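Local coordinates for protein epsin-3 (Saccharomyces cerevisiae, PDB 3ONK) that binds membranes enriched in phosphatidylinositol-3,5-bisphosphate, probably through this ENTH domain, and takes part in recruiting clathrin to the Golgi network and endosomes, at residues 53-58 / 68-73; 77-82 / 124-129. All coordinates share one frame; numbering follows the deposited sequence.

In the fold
Both contacts use helix 64-80, at successive places along it. Contact 1 (53-58 / 68-73) joins it to helix 42-57, the helix just before it in the chain, and lies near the middle of the ENTH domain. Contact 2 (77-82 / 124-129) joins its C-terminal end to that of helix 113-127, across 41 intervening residues. The two centres are about 15 Å apart. Three of the four touching residues are buried in each, and neither is a surface patch. Contact 1 sets an aromatic ring against an alanine and a leucine. Contact 2 is all aliphatic, edged by a lysine whose charge is paired within its own helix.

Contact 1 of 2, residues 53-58 / 68-73; sequences FRRFTE and YKALQL
Phe56 reaches across from helix 42-57 and sets the far end of its ring against Ala70 and Leu71 of helix 64-80. Phe56 CE1 lies 3.5 Å from Ala70 CB. The neighbouring ring atom, Phe56 CZ, meets Leu71 CD2 at 3.8 Å. Both methyl groups approach the ring obliquely. The first side-chain bond of Phe56 does not point at helix 64-80. With CG anti to the carbonyl carbon (chi1 -58°), the ring still reaches it. Leu71 has a similar first torsion (chi1 -67°) and turns CD2 to the ring; the two side chains meet at a slant. Phe53 CA lies over one face of the Phe56 ring, 4.2 Å above its plane and toward the rim. The Phe56 atom CD2 sits at the edge of the Phe53 ring, in its plane. This is helix-helix packing inside the all-helical ENTH domain. The axes of segments 53-57 and 68-73 run roughly antiparallel, at 144°, and approach to 9.3 Å. Ala70 points toward the other helix, and its small methyl group meets both Phe56 and the base of Arg55. Arg55 CB is 4.1 Å from Ala70 CB. Beyond it the arginine chain bends at chi2 and chi3, and its NE makes a weak hydrogen bond to Thr20. Leu99 touches both Phe56 and Leu71, and Val116 and Arg119 of helix 113-127 also touch Leu71.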
ATOM      1  N   PHE A  53      -0.331   3.763   6.490  1.00 27.66           N
ATOM      2  CA  PHE A  53      -0.686   5.157   6.234  1.00 27.98           C
ATOM      3  C   PHE A  53       0.265   6.140   6.919  1.00 32.66           C
ATOM      4  O   PHE A  53       0.407   7.277   6.471  1.00 33.73           O
ATOM      5  CB  PHE A  53      -2.141   5.435   6.594  1.00 25.04           C
ATOM      6  CG  PHE A  53      -3.127   4.655   5.764  1.00 28.45           C
ATOM      7  CD1 PHE A  53      -3.073   4.702   4.379  1.00 30.81           C
ATOM      8  CD2 PHE A  53      -4.112   3.893   6.362  1.00 27.91           C
ATOM      9  CE1 PHE A  53      -3.980   3.994   3.599  1.00 33.87           C
ATOM     10  CE2 PHE A  53      -5.029   3.172   5.586  1.00 31.84           C
ATOM     11  CZ  PHE A  53      -4.955   3.222   4.205  1.00 25.89           C
ATOM     12  N   ARG A  54       0.923   5.704   7.991  1.00 32.43           N
ATOM     13  CA  ARG A  54       1.964   6.517   8.614  1.00 33.50           C
ATOM     14  C   ARG A  54       2.865   7.058   7.531  1.00 33.57           C
ATOM     15  O   ARG A  54       3.326   8.189   7.594  1.00 36.01           O
ATOM     16  CB  ARG A  54       2.788   5.705   9.612  1.00 33.29           C
ATOM     17  CG  ARG A  54       2.007   5.343  10.861  1.00 41.69           C
ATOM     18  CD  ARG A  54       2.869   4.725  11.944  1.00 45.91           C
ATOM     19  NE  ARG A  54       2.048   4.392  13.104  1.00 48.84           N
ATOM     20  CZ  ARG A  54       1.712   5.260  14.052  1.00 54.46           C
ATOM     21  NH1 ARG A  54       2.137   6.519  13.986  1.00 56.36           N
ATOM     22  NH2 ARG A  54       0.953   4.869  15.069  1.00 52.52           N
ATOM     23  N   ARG A  55       3.101   6.232   6.522  1.00 41.29           N
ATOM     24  CA  ARG A  55       3.981   6.597   5.425  1.00 41.94           C
ATOM     25  C   ARG A  55       3.447   7.790   4.616  1.00 47.49           C
ATOM     26  O   ARG A  55       4.195   8.726   4.317  1.00 49.62           O
ATOM     27  CB  ARG A  55       4.230   5.376   4.533  1.00 39.91           C
ATOM     28  CG  ARG A  55       5.601   4.731   4.743  1.00 40.57           C
ATOM     29  CD  ARG A  55       5.848   4.360   6.210  1.00 52.82           C
ATOM     30  NE  ARG A  55       5.669   2.927   6.462  1.00 49.24           N
ATOM     31  CZ  ARG A  55       5.525   2.381   7.670  1.00 45.06           C
ATOM     32  NH1 ARG A  55       5.530   3.147   8.764  1.00 34.22           N
ATOM     33  NH2 ARG A  55       5.362   1.064   7.779  1.00 35.37           N
ATOM     34  N   PHE A  56       2.154   7.763   4.294  1.00 39.64           N
ATOM     35  CA  PHE A  56       1.529   8.797   3.469  1.00 39.32           C
ATOM     36  C   PHE A  56       1.570  10.163   4.108  1.00 43.40           C
ATOM     37  O   PHE A  56       1.531  11.187   3.420  1.00 45.30           O
ATOM     38  CB  PHE A  56       0.070   8.446   3.168  1.00 31.30           C
ATOM     39  CG  PHE A  56      -0.099   7.138   2.476  1.00 37.14           C
ATOM     40  CD1 PHE A  56       1.007   6.426   2.040  1.00 36.40           C
ATOM     41  CD2 PHE A  56      -1.355   6.612   2.253  1.00 36.71           C
ATOM     42  CE1 PHE A  56       0.861   5.214   1.398  1.00 36.69           C
ATOM     43  CE2 PHE A  56      -1.506   5.399   1.617  1.00 31.51           C
ATOM     44  CZ  PHE A  56      -0.400   4.702   1.185  1.00 33.64           C
ATOM     45  N   THR A  57       1.640  10.184   5.430  1.00 43.15           N
ATOM     46  CA  THR A  57       1.437  11.430   6.157  1.00 50.16           C
ATOM     47  C   THR A  57       2.727  12.243   6.340  1.00 53.93           C
ATOM     48  O   THR A  57       2.684  13.422   6.682  1.00 58.39           O
ATOM     49  CB  THR A  57       0.712  11.173   7.490  1.00 44.00           C
ATOM     50  OG1 THR A  57       1.579  10.459   8.375  1.00 54.07           O
ATOM     51  CG2 THR A  57      -0.544  10.336   7.244  1.00 30.29           C
ATOM     52  N   GLU A  58       3.870  11.615   6.086  1.00 58.98           N
ATOM     53  CA  GLU A  58       5.137  12.337   6.051  1.00 63.89           C
ATOM     54  C   GLU A  58       5.401  12.861   4.638  1.00 61.11           C
ATOM     55  O   GLU A  58       6.015  12.170   3.824  1.00 59.10           O
ATOM     56  CB  GLU A  58       6.293  11.438   6.508  1.00 60.06           C
ATOM     57  N   TYR A  68       6.041   4.875  -2.232  1.00 25.48           N
ATOM     58  CA  TYR A  68       5.823   4.015  -3.392  1.00 23.64           C
ATOM     59  C   TYR A  68       5.626   2.554  -2.960  1.00 23.94           C
ATOM     60  O   TYR A  68       4.698   1.876  -3.419  1.00 18.88           O
ATOM     61  CB  TYR A  68       6.971   4.122  -4.401  1.00 20.14           C
ATOM     62  CG  TYR A  68       6.640   3.414  -5.697  1.00 21.31           C
ATOM     63  CD1 TYR A  68       5.718   3.955  -6.570  1.00 25.93           C
ATOM     64  CD2 TYR A  68       7.226   2.201  -6.031  1.00 25.54           C
ATOM     65  CE1 TYR A  68       5.391   3.335  -7.742  1.00 29.10           C
ATOM     66  CE2 TYR A  68       6.894   1.554  -7.219  1.00 28.77           C
ATOM     67  CZ  TYR A  68       5.973   2.141  -8.071  1.00 34.05           C
ATOM     68  OH  TYR A  68       5.617   1.550  -9.262  1.00 41.55           O
ATOM     69  N   LYS A  69       6.481   2.093  -2.049  1.00 22.71           N
ATOM     70  CA  LYS A  69       6.404   0.718  -1.542  1.00 20.56           C
ATOM     71  C   LYS A  69       5.139   0.454  -0.700  1.00 22.55           C
ATOM     72  O   LYS A  69       4.585  -0.647  -0.718  1.00 20.25           O
ATOM     73  CB  LYS A  69       7.681   0.380  -0.773  1.00 20.02           C
ATOM     74  CG  LYS A  69       8.924   0.389  -1.679  1.00 27.20           C
ATOM     75  CD  LYS A  69      10.239   0.398  -0.892  1.00 23.20           C
ATOM     76  CE  LYS A  69      10.768  -0.990  -0.658  1.00 24.45           C
ATOM     77  NZ  LYS A  69      12.062  -0.980   0.043  1.00 21.37           N
ATOM     78  N   ALA A  70       4.680   1.472   0.025  1.00 22.75           N
ATOM     79  CA  ALA A  70       3.402   1.398   0.738  1.00 22.74           C
ATOM     80  C   ALA A  70       2.211   1.276  -0.219  1.00 23.09           C
ATOM     81  O   ALA A  70       1.214   0.595   0.083  1.00 23.13           O
ATOM     82  CB  ALA A  70       3.231   2.604   1.633  1.00 25.97           C
ATOM     83  N   LEU A  71       2.306   1.937  -1.372  1.00 23.89           N
ATOM     84  CA  LEU A  71       1.262   1.827  -2.397  1.00 25.60           C
ATOM     85  C   LEU A  71       1.212   0.429  -2.994  1.00 19.51           C
ATOM     86  O   LEU A  71       0.138  -0.168  -3.091  1.00 19.98           O
ATOM     87  CB  LEU A  71       1.454   2.862  -3.517  1.00 19.86           C
ATOM     88  CG  LEU A  71       1.260   4.349  -3.155  1.00 21.39           C
ATOM     89  CD1 LEU A  71       1.561   5.212  -4.383  1.00 22.46           C
ATOM     90  CD2 LEU A  71      -0.148   4.623  -2.630  1.00 20.18           C
ATOM     91  N   GLN A  72       2.377  -0.072  -3.408  1.00 19.78           N
ATOM     92  CA  GLN A  72       2.501  -1.435  -3.905  1.00 21.41           C
ATOM     93  C   GLN A  72       1.909  -2.442  -2.932  1.00 19.17           C
ATOM     94  O   GLN A  72       1.191  -3.339  -3.340  1.00 21.40           O
ATOM     95  CB  GLN A  72       3.969  -1.801  -4.144  1.00 21.33           C
ATOM     96  CG  GLN A  72       4.609  -1.154  -5.345  1.00 21.64           C
ATOM     97  CD  GLN A  72       6.066  -1.542  -5.488  1.00 26.63           C
ATOM     98  OE1 GLN A  72       6.895  -1.208  -4.634  1.00 17.06           O
ATOM     99  NE2 GLN A  72       6.390  -2.255  -6.573  1.00 20.89           N
ATOM    100  N   LEU A  73       2.244  -2.316  -1.649  1.00 17.78           N
ATOM    101  CA  LEU A  73       1.706  -3.225  -0.631  1.00 19.56           C
ATOM    102  C   LEU A  73       0.184  -3.149  -0.550  1.00 20.52           C
ATOM    103  O   LEU A  73      -0.503  -4.165  -0.460  1.00 19.52           O
ATOM    104  CB  LEU A  73       2.290  -2.896   0.746  1.00 18.08           C
ATOM    105  CG  LEU A  73       1.819  -3.750   1.926  1.00 17.37           C
ATOM    106  CD1 LEU A  73       1.968  -5.254   1.664  1.00 13.57           C
ATOM    107  CD2 LEU A  73       2.579  -3.355   3.199  1.00 15.75           C
TER

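Contact 2 of 2, residues 77-82 / 124-129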
ATOM      1  N   LEU A  77      -2.743  -5.926  -1.107  1.00 17.97           N
ATOM      2  CA  LEU A  77      -3.637  -6.290  -0.010  1.00 20.31           C
ATOM      3  C   LEU A  77      -5.089  -6.179  -0.421  1.00 26.29           C
ATOM      4  O   LEU A  77      -5.935  -6.959   0.007  1.00 21.41           O
ATOM      5  CB  LEU A  77      -3.380  -5.430   1.222  1.00 19.92           C
ATOM      6  CG  LEU A  77      -2.039  -5.633   1.932  1.00 24.02           C
ATOM      7  CD1 LEU A  77      -1.932  -4.689   3.124  1.00 20.80           C
ATOM      8  CD2 LEU A  77      -1.848  -7.086   2.375  1.00 21.79           C
ATOM      9  N   ILE A  78      -5.376  -5.201  -1.269  1.00 25.24           N
ATOM     10  CA  ILE A  78      -6.709  -5.073  -1.803  1.00 23.20           C
ATOM     11  C   ILE A  78      -7.062  -6.268  -2.687  1.00 25.09           C
ATOM     12  O   ILE A  78      -8.211  -6.705  -2.721  1.00 26.34           O
ATOM     13  CB  ILE A  78      -6.885  -3.706  -2.475  1.00 29.73           C
ATOM     14  CG1 ILE A  78      -6.824  -2.624  -1.381  1.00 24.07           C
ATOM     15  CG2 ILE A  78      -8.196  -3.642  -3.239  1.00 26.83           C
ATOM     16  CD1 ILE A  78      -6.483  -1.267  -1.869  1.00 30.65           C
ATOM     17  N   LYS A  79      -6.058  -6.850  -3.334  1.00 25.31           N
ATOM     18  CA  LYS A  79      -6.272  -8.023  -4.187  1.00 27.16           C
ATOM     19  C   LYS A  79      -6.216  -9.352  -3.434  1.00 25.45           C
ATOM     20  O   LYS A  79      -6.819 -10.337  -3.857  1.00 21.40           O
ATOM     21  CB  LYS A  79      -5.256  -8.043  -5.335  1.00 23.85           C
ATOM     22  CG  LYS A  79      -5.463  -6.930  -6.353  1.00 22.18           C
ATOM     23  CD  LYS A  79      -4.234  -6.740  -7.236  1.00 21.56           C
ATOM     24  CE  LYS A  79      -4.356  -5.471  -8.070  1.00 22.06           C
ATOM     25  NZ  LYS A  79      -3.128  -5.224  -8.889  1.00 27.70           N
ATOM     26  N   HIS A  80      -5.503  -9.382  -2.313  1.00 17.34           N
ATOM     27  CA  HIS A  80      -5.274 -10.653  -1.623  1.00 23.10           C
ATOM     28  C   HIS A  80      -5.836 -10.702  -0.199  1.00 24.16           C
ATOM     29  O   HIS A  80      -6.096 -11.786   0.334  1.00 26.33           O
ATOM     30  CB  HIS A  80      -3.778 -11.016  -1.609  1.00 20.56           C
ATOM     31  CG  HIS A  80      -3.155 -11.085  -2.972  1.00 20.39           C
ATOM     32  ND1 HIS A  80      -3.032 -12.262  -3.681  1.00 27.13           N
ATOM     33  CD2 HIS A  80      -2.623 -10.117  -3.757  1.00 18.71           C
ATOM     34  CE1 HIS A  80      -2.461 -12.013  -4.847  1.00 22.46           C
ATOM     35  NE2 HIS A  80      -2.200 -10.720  -4.917  1.00 20.23           N
ATOM     36  N   GLY A  81      -6.019  -9.528   0.402  1.00 18.93           N
ATOM     37  CA  GLY A  81      -6.321  -9.406   1.817  1.00 21.49           C
ATOM     38  C   GLY A  81      -7.788  -9.588   2.129  1.00 20.97           C
ATOM     39  O   GLY A  81      -8.591  -9.802   1.240  1.00 19.69           O
ATOM     40  N   SER A  82      -8.123  -9.512   3.407  1.00 19.55           N
ATOM     41  CA  SER A  82      -9.487  -9.668   3.878  1.00 18.95           C
ATOM     42  C   SER A  82     -10.403  -8.601   3.282  1.00 24.93           C
ATOM     43  O   SER A  82      -9.979  -7.474   3.019  1.00 23.32           O
ATOM     44  CB  SER A  82      -9.498  -9.551   5.401  1.00 21.29           C
ATOM     45  OG  SER A  82     -10.804  -9.558   5.918  1.00 28.19           O
ATOM     46  N   ILE A 124      -6.987   4.208  -6.266  1.00 21.76           N
ATOM     47  CA  ILE A 124      -8.235   4.848  -5.866  1.00 23.51           C
ATOM     48  C   ILE A 124      -9.354   4.412  -6.802  1.00 25.31           C
ATOM     49  O   ILE A 124     -10.480   4.162  -6.375  1.00 23.93           O
ATOM     50  CB  ILE A 124      -8.116   6.389  -5.797  1.00 32.76           C
ATOM     51  CG1 ILE A 124      -7.278   6.801  -4.577  1.00 30.71           C
ATOM     52  CG2 ILE A 124      -9.497   7.031  -5.727  1.00 32.88           C
ATOM     53  CD1 ILE A 124      -6.773   8.239  -4.621  1.00 32.34           C
ATOM     54  N   GLU A 125      -9.029   4.290  -8.080  1.00 22.38           N
ATOM     55  CA  GLU A 125      -9.980   3.744  -9.030  1.00 27.26           C
ATOM     56  C   GLU A 125     -10.363   2.340  -8.568  1.00 30.44           C
ATOM     57  O   GLU A 125     -11.544   2.007  -8.522  1.00 26.38           O
ATOM     58  CB  GLU A 125      -9.370   3.708 -10.425  1.00 26.24           C
ATOM     59  CG  GLU A 125     -10.360   3.497 -11.526  1.00 42.48           C
ATOM     60  CD  GLU A 125      -9.678   3.229 -12.850  1.00 50.94           C
ATOM     61  OE1 GLU A 125      -8.560   2.664 -12.836  1.00 54.75           O
ATOM     62  OE2 GLU A 125     -10.259   3.581 -13.899  1.00 61.04           O
ATOM     63  N   LEU A 126      -9.363   1.534  -8.194  1.00 27.13           N
ATOM     64  CA  LEU A 126      -9.614   0.169  -7.710  1.00 24.82           C
ATOM     65  C   LEU A 126     -10.506   0.162  -6.475  1.00 25.32           C
ATOM     66  O   LEU A 126     -11.582  -0.442  -6.480  1.00 26.39           O
ATOM     67  CB  LEU A 126      -8.308  -0.580  -7.409  1.00 23.69           C
ATOM     68  CG  LEU A 126      -8.443  -2.040  -6.931  1.00 21.29           C
ATOM     69  CD1 LEU A 126      -9.127  -2.910  -7.993  1.00 21.42           C
ATOM     70  CD2 LEU A 126      -7.095  -2.650  -6.509  1.00 19.00           C
ATOM     71  N   LEU A 127     -10.063   0.861  -5.431  1.00 24.53           N
ATOM     72  CA  LEU A 127     -10.752   0.857  -4.141  1.00 25.05           C
ATOM     73  C   LEU A 127     -12.221   1.221  -4.231  1.00 28.28           C
ATOM     74  O   LEU A 127     -13.030   0.694  -3.479  1.00 31.50           O
ATOM     75  CB  LEU A 127     -10.099   1.846  -3.178  1.00 27.89           C
ATOM     76  CG  LEU A 127      -9.114   1.344  -2.133  1.00 27.45           C
ATOM     77  CD1 LEU A 127      -8.592   2.550  -1.407  1.00 29.22           C
ATOM     78  CD2 LEU A 127      -9.732   0.349  -1.153  1.00 20.67           C
ATOM     79  N   SER A 128     -12.556   2.149  -5.127  1.00 28.99           N
ATOM     80  CA  SER A 128     -13.907   2.706  -5.176  1.00 32.70           C
ATOM     81  C   SER A 128     -14.829   1.996  -6.172  1.00 27.90           C
ATOM     82  O   SER A 128     -15.918   2.470  -6.460  1.00 31.79           O
ATOM     83  CB  SER A 128     -13.850   4.202  -5.485  1.00 34.79           C
ATOM     84  OG  SER A 128     -13.485   4.426  -6.836  1.00 37.63           O
ATOM     85  N   ASP A 129     -14.407   0.841  -6.667  1.00 27.13           N
ATOM     86  CA  ASP A 129     -15.186   0.127  -7.675  1.00 27.59           C
ATOM     87  C   ASP A 129     -15.341  -1.359  -7.345  1.00 25.66           C
ATOM     88  O   ASP A 129     -14.416  -2.146  -7.552  1.00 25.25           O
ATOM     89  CB  ASP A 129     -14.535   0.297  -9.053  1.00 21.72           C
ATOM     90  CG  ASP A 129     -15.362  -0.325 -10.156  1.00 27.49           C
ATOM     91  OD1 ASP A 129     -16.414  -0.913  -9.834  1.00 25.10           O
ATOM     92  OD2 ASP A 129     -14.976  -0.210 -11.336  1.00 23.63           O
TER
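Ile78 meets Leu126 and Leu127 with separate branches, and these apolar contacts make up most of the interface. Ile78 CG2 lies 3.6 Å from Leu126 CD2, where the two side chains lie alongside, running opposite ways. Ile78 CD1 lies 3.7 Å from Leu127 CD2, and the Leu127 side chain is nearly perpendicular to that of Ile78. The first torsion of Ile78 (chi1 -67°) puts CG1 beside the backbone N and CG2 anti to it, which parts the branches between the two leucines. Ile86 of helix 83-90 touches both Ile78 and Leu127. An alanine in place of Ile78 would probably leave Leu126 CD2 and Leu127 CD2 without their apolar mate and open a gap between the helix ends. Lys79 adds its aliphatic chain, with Lys79 CE 4.2 Å from Leu126 CD2. Its NZ forms a salt bridge with Asp75, one turn back on the same helix. Polar bonds are found at the helix ends. Ile124 O accepts from Ser128 N and from Ser128 OG (3.1 Å), which arrive from opposite faces of the carbonyl plane. Ser82 and Asp129 are N-caps of helices 83-90 and 130-143. The ends of helices 64-80 and 113-127 are thus joined across the contact by apolar packing, while these serine and aspartate bonds stay local to the helix ends.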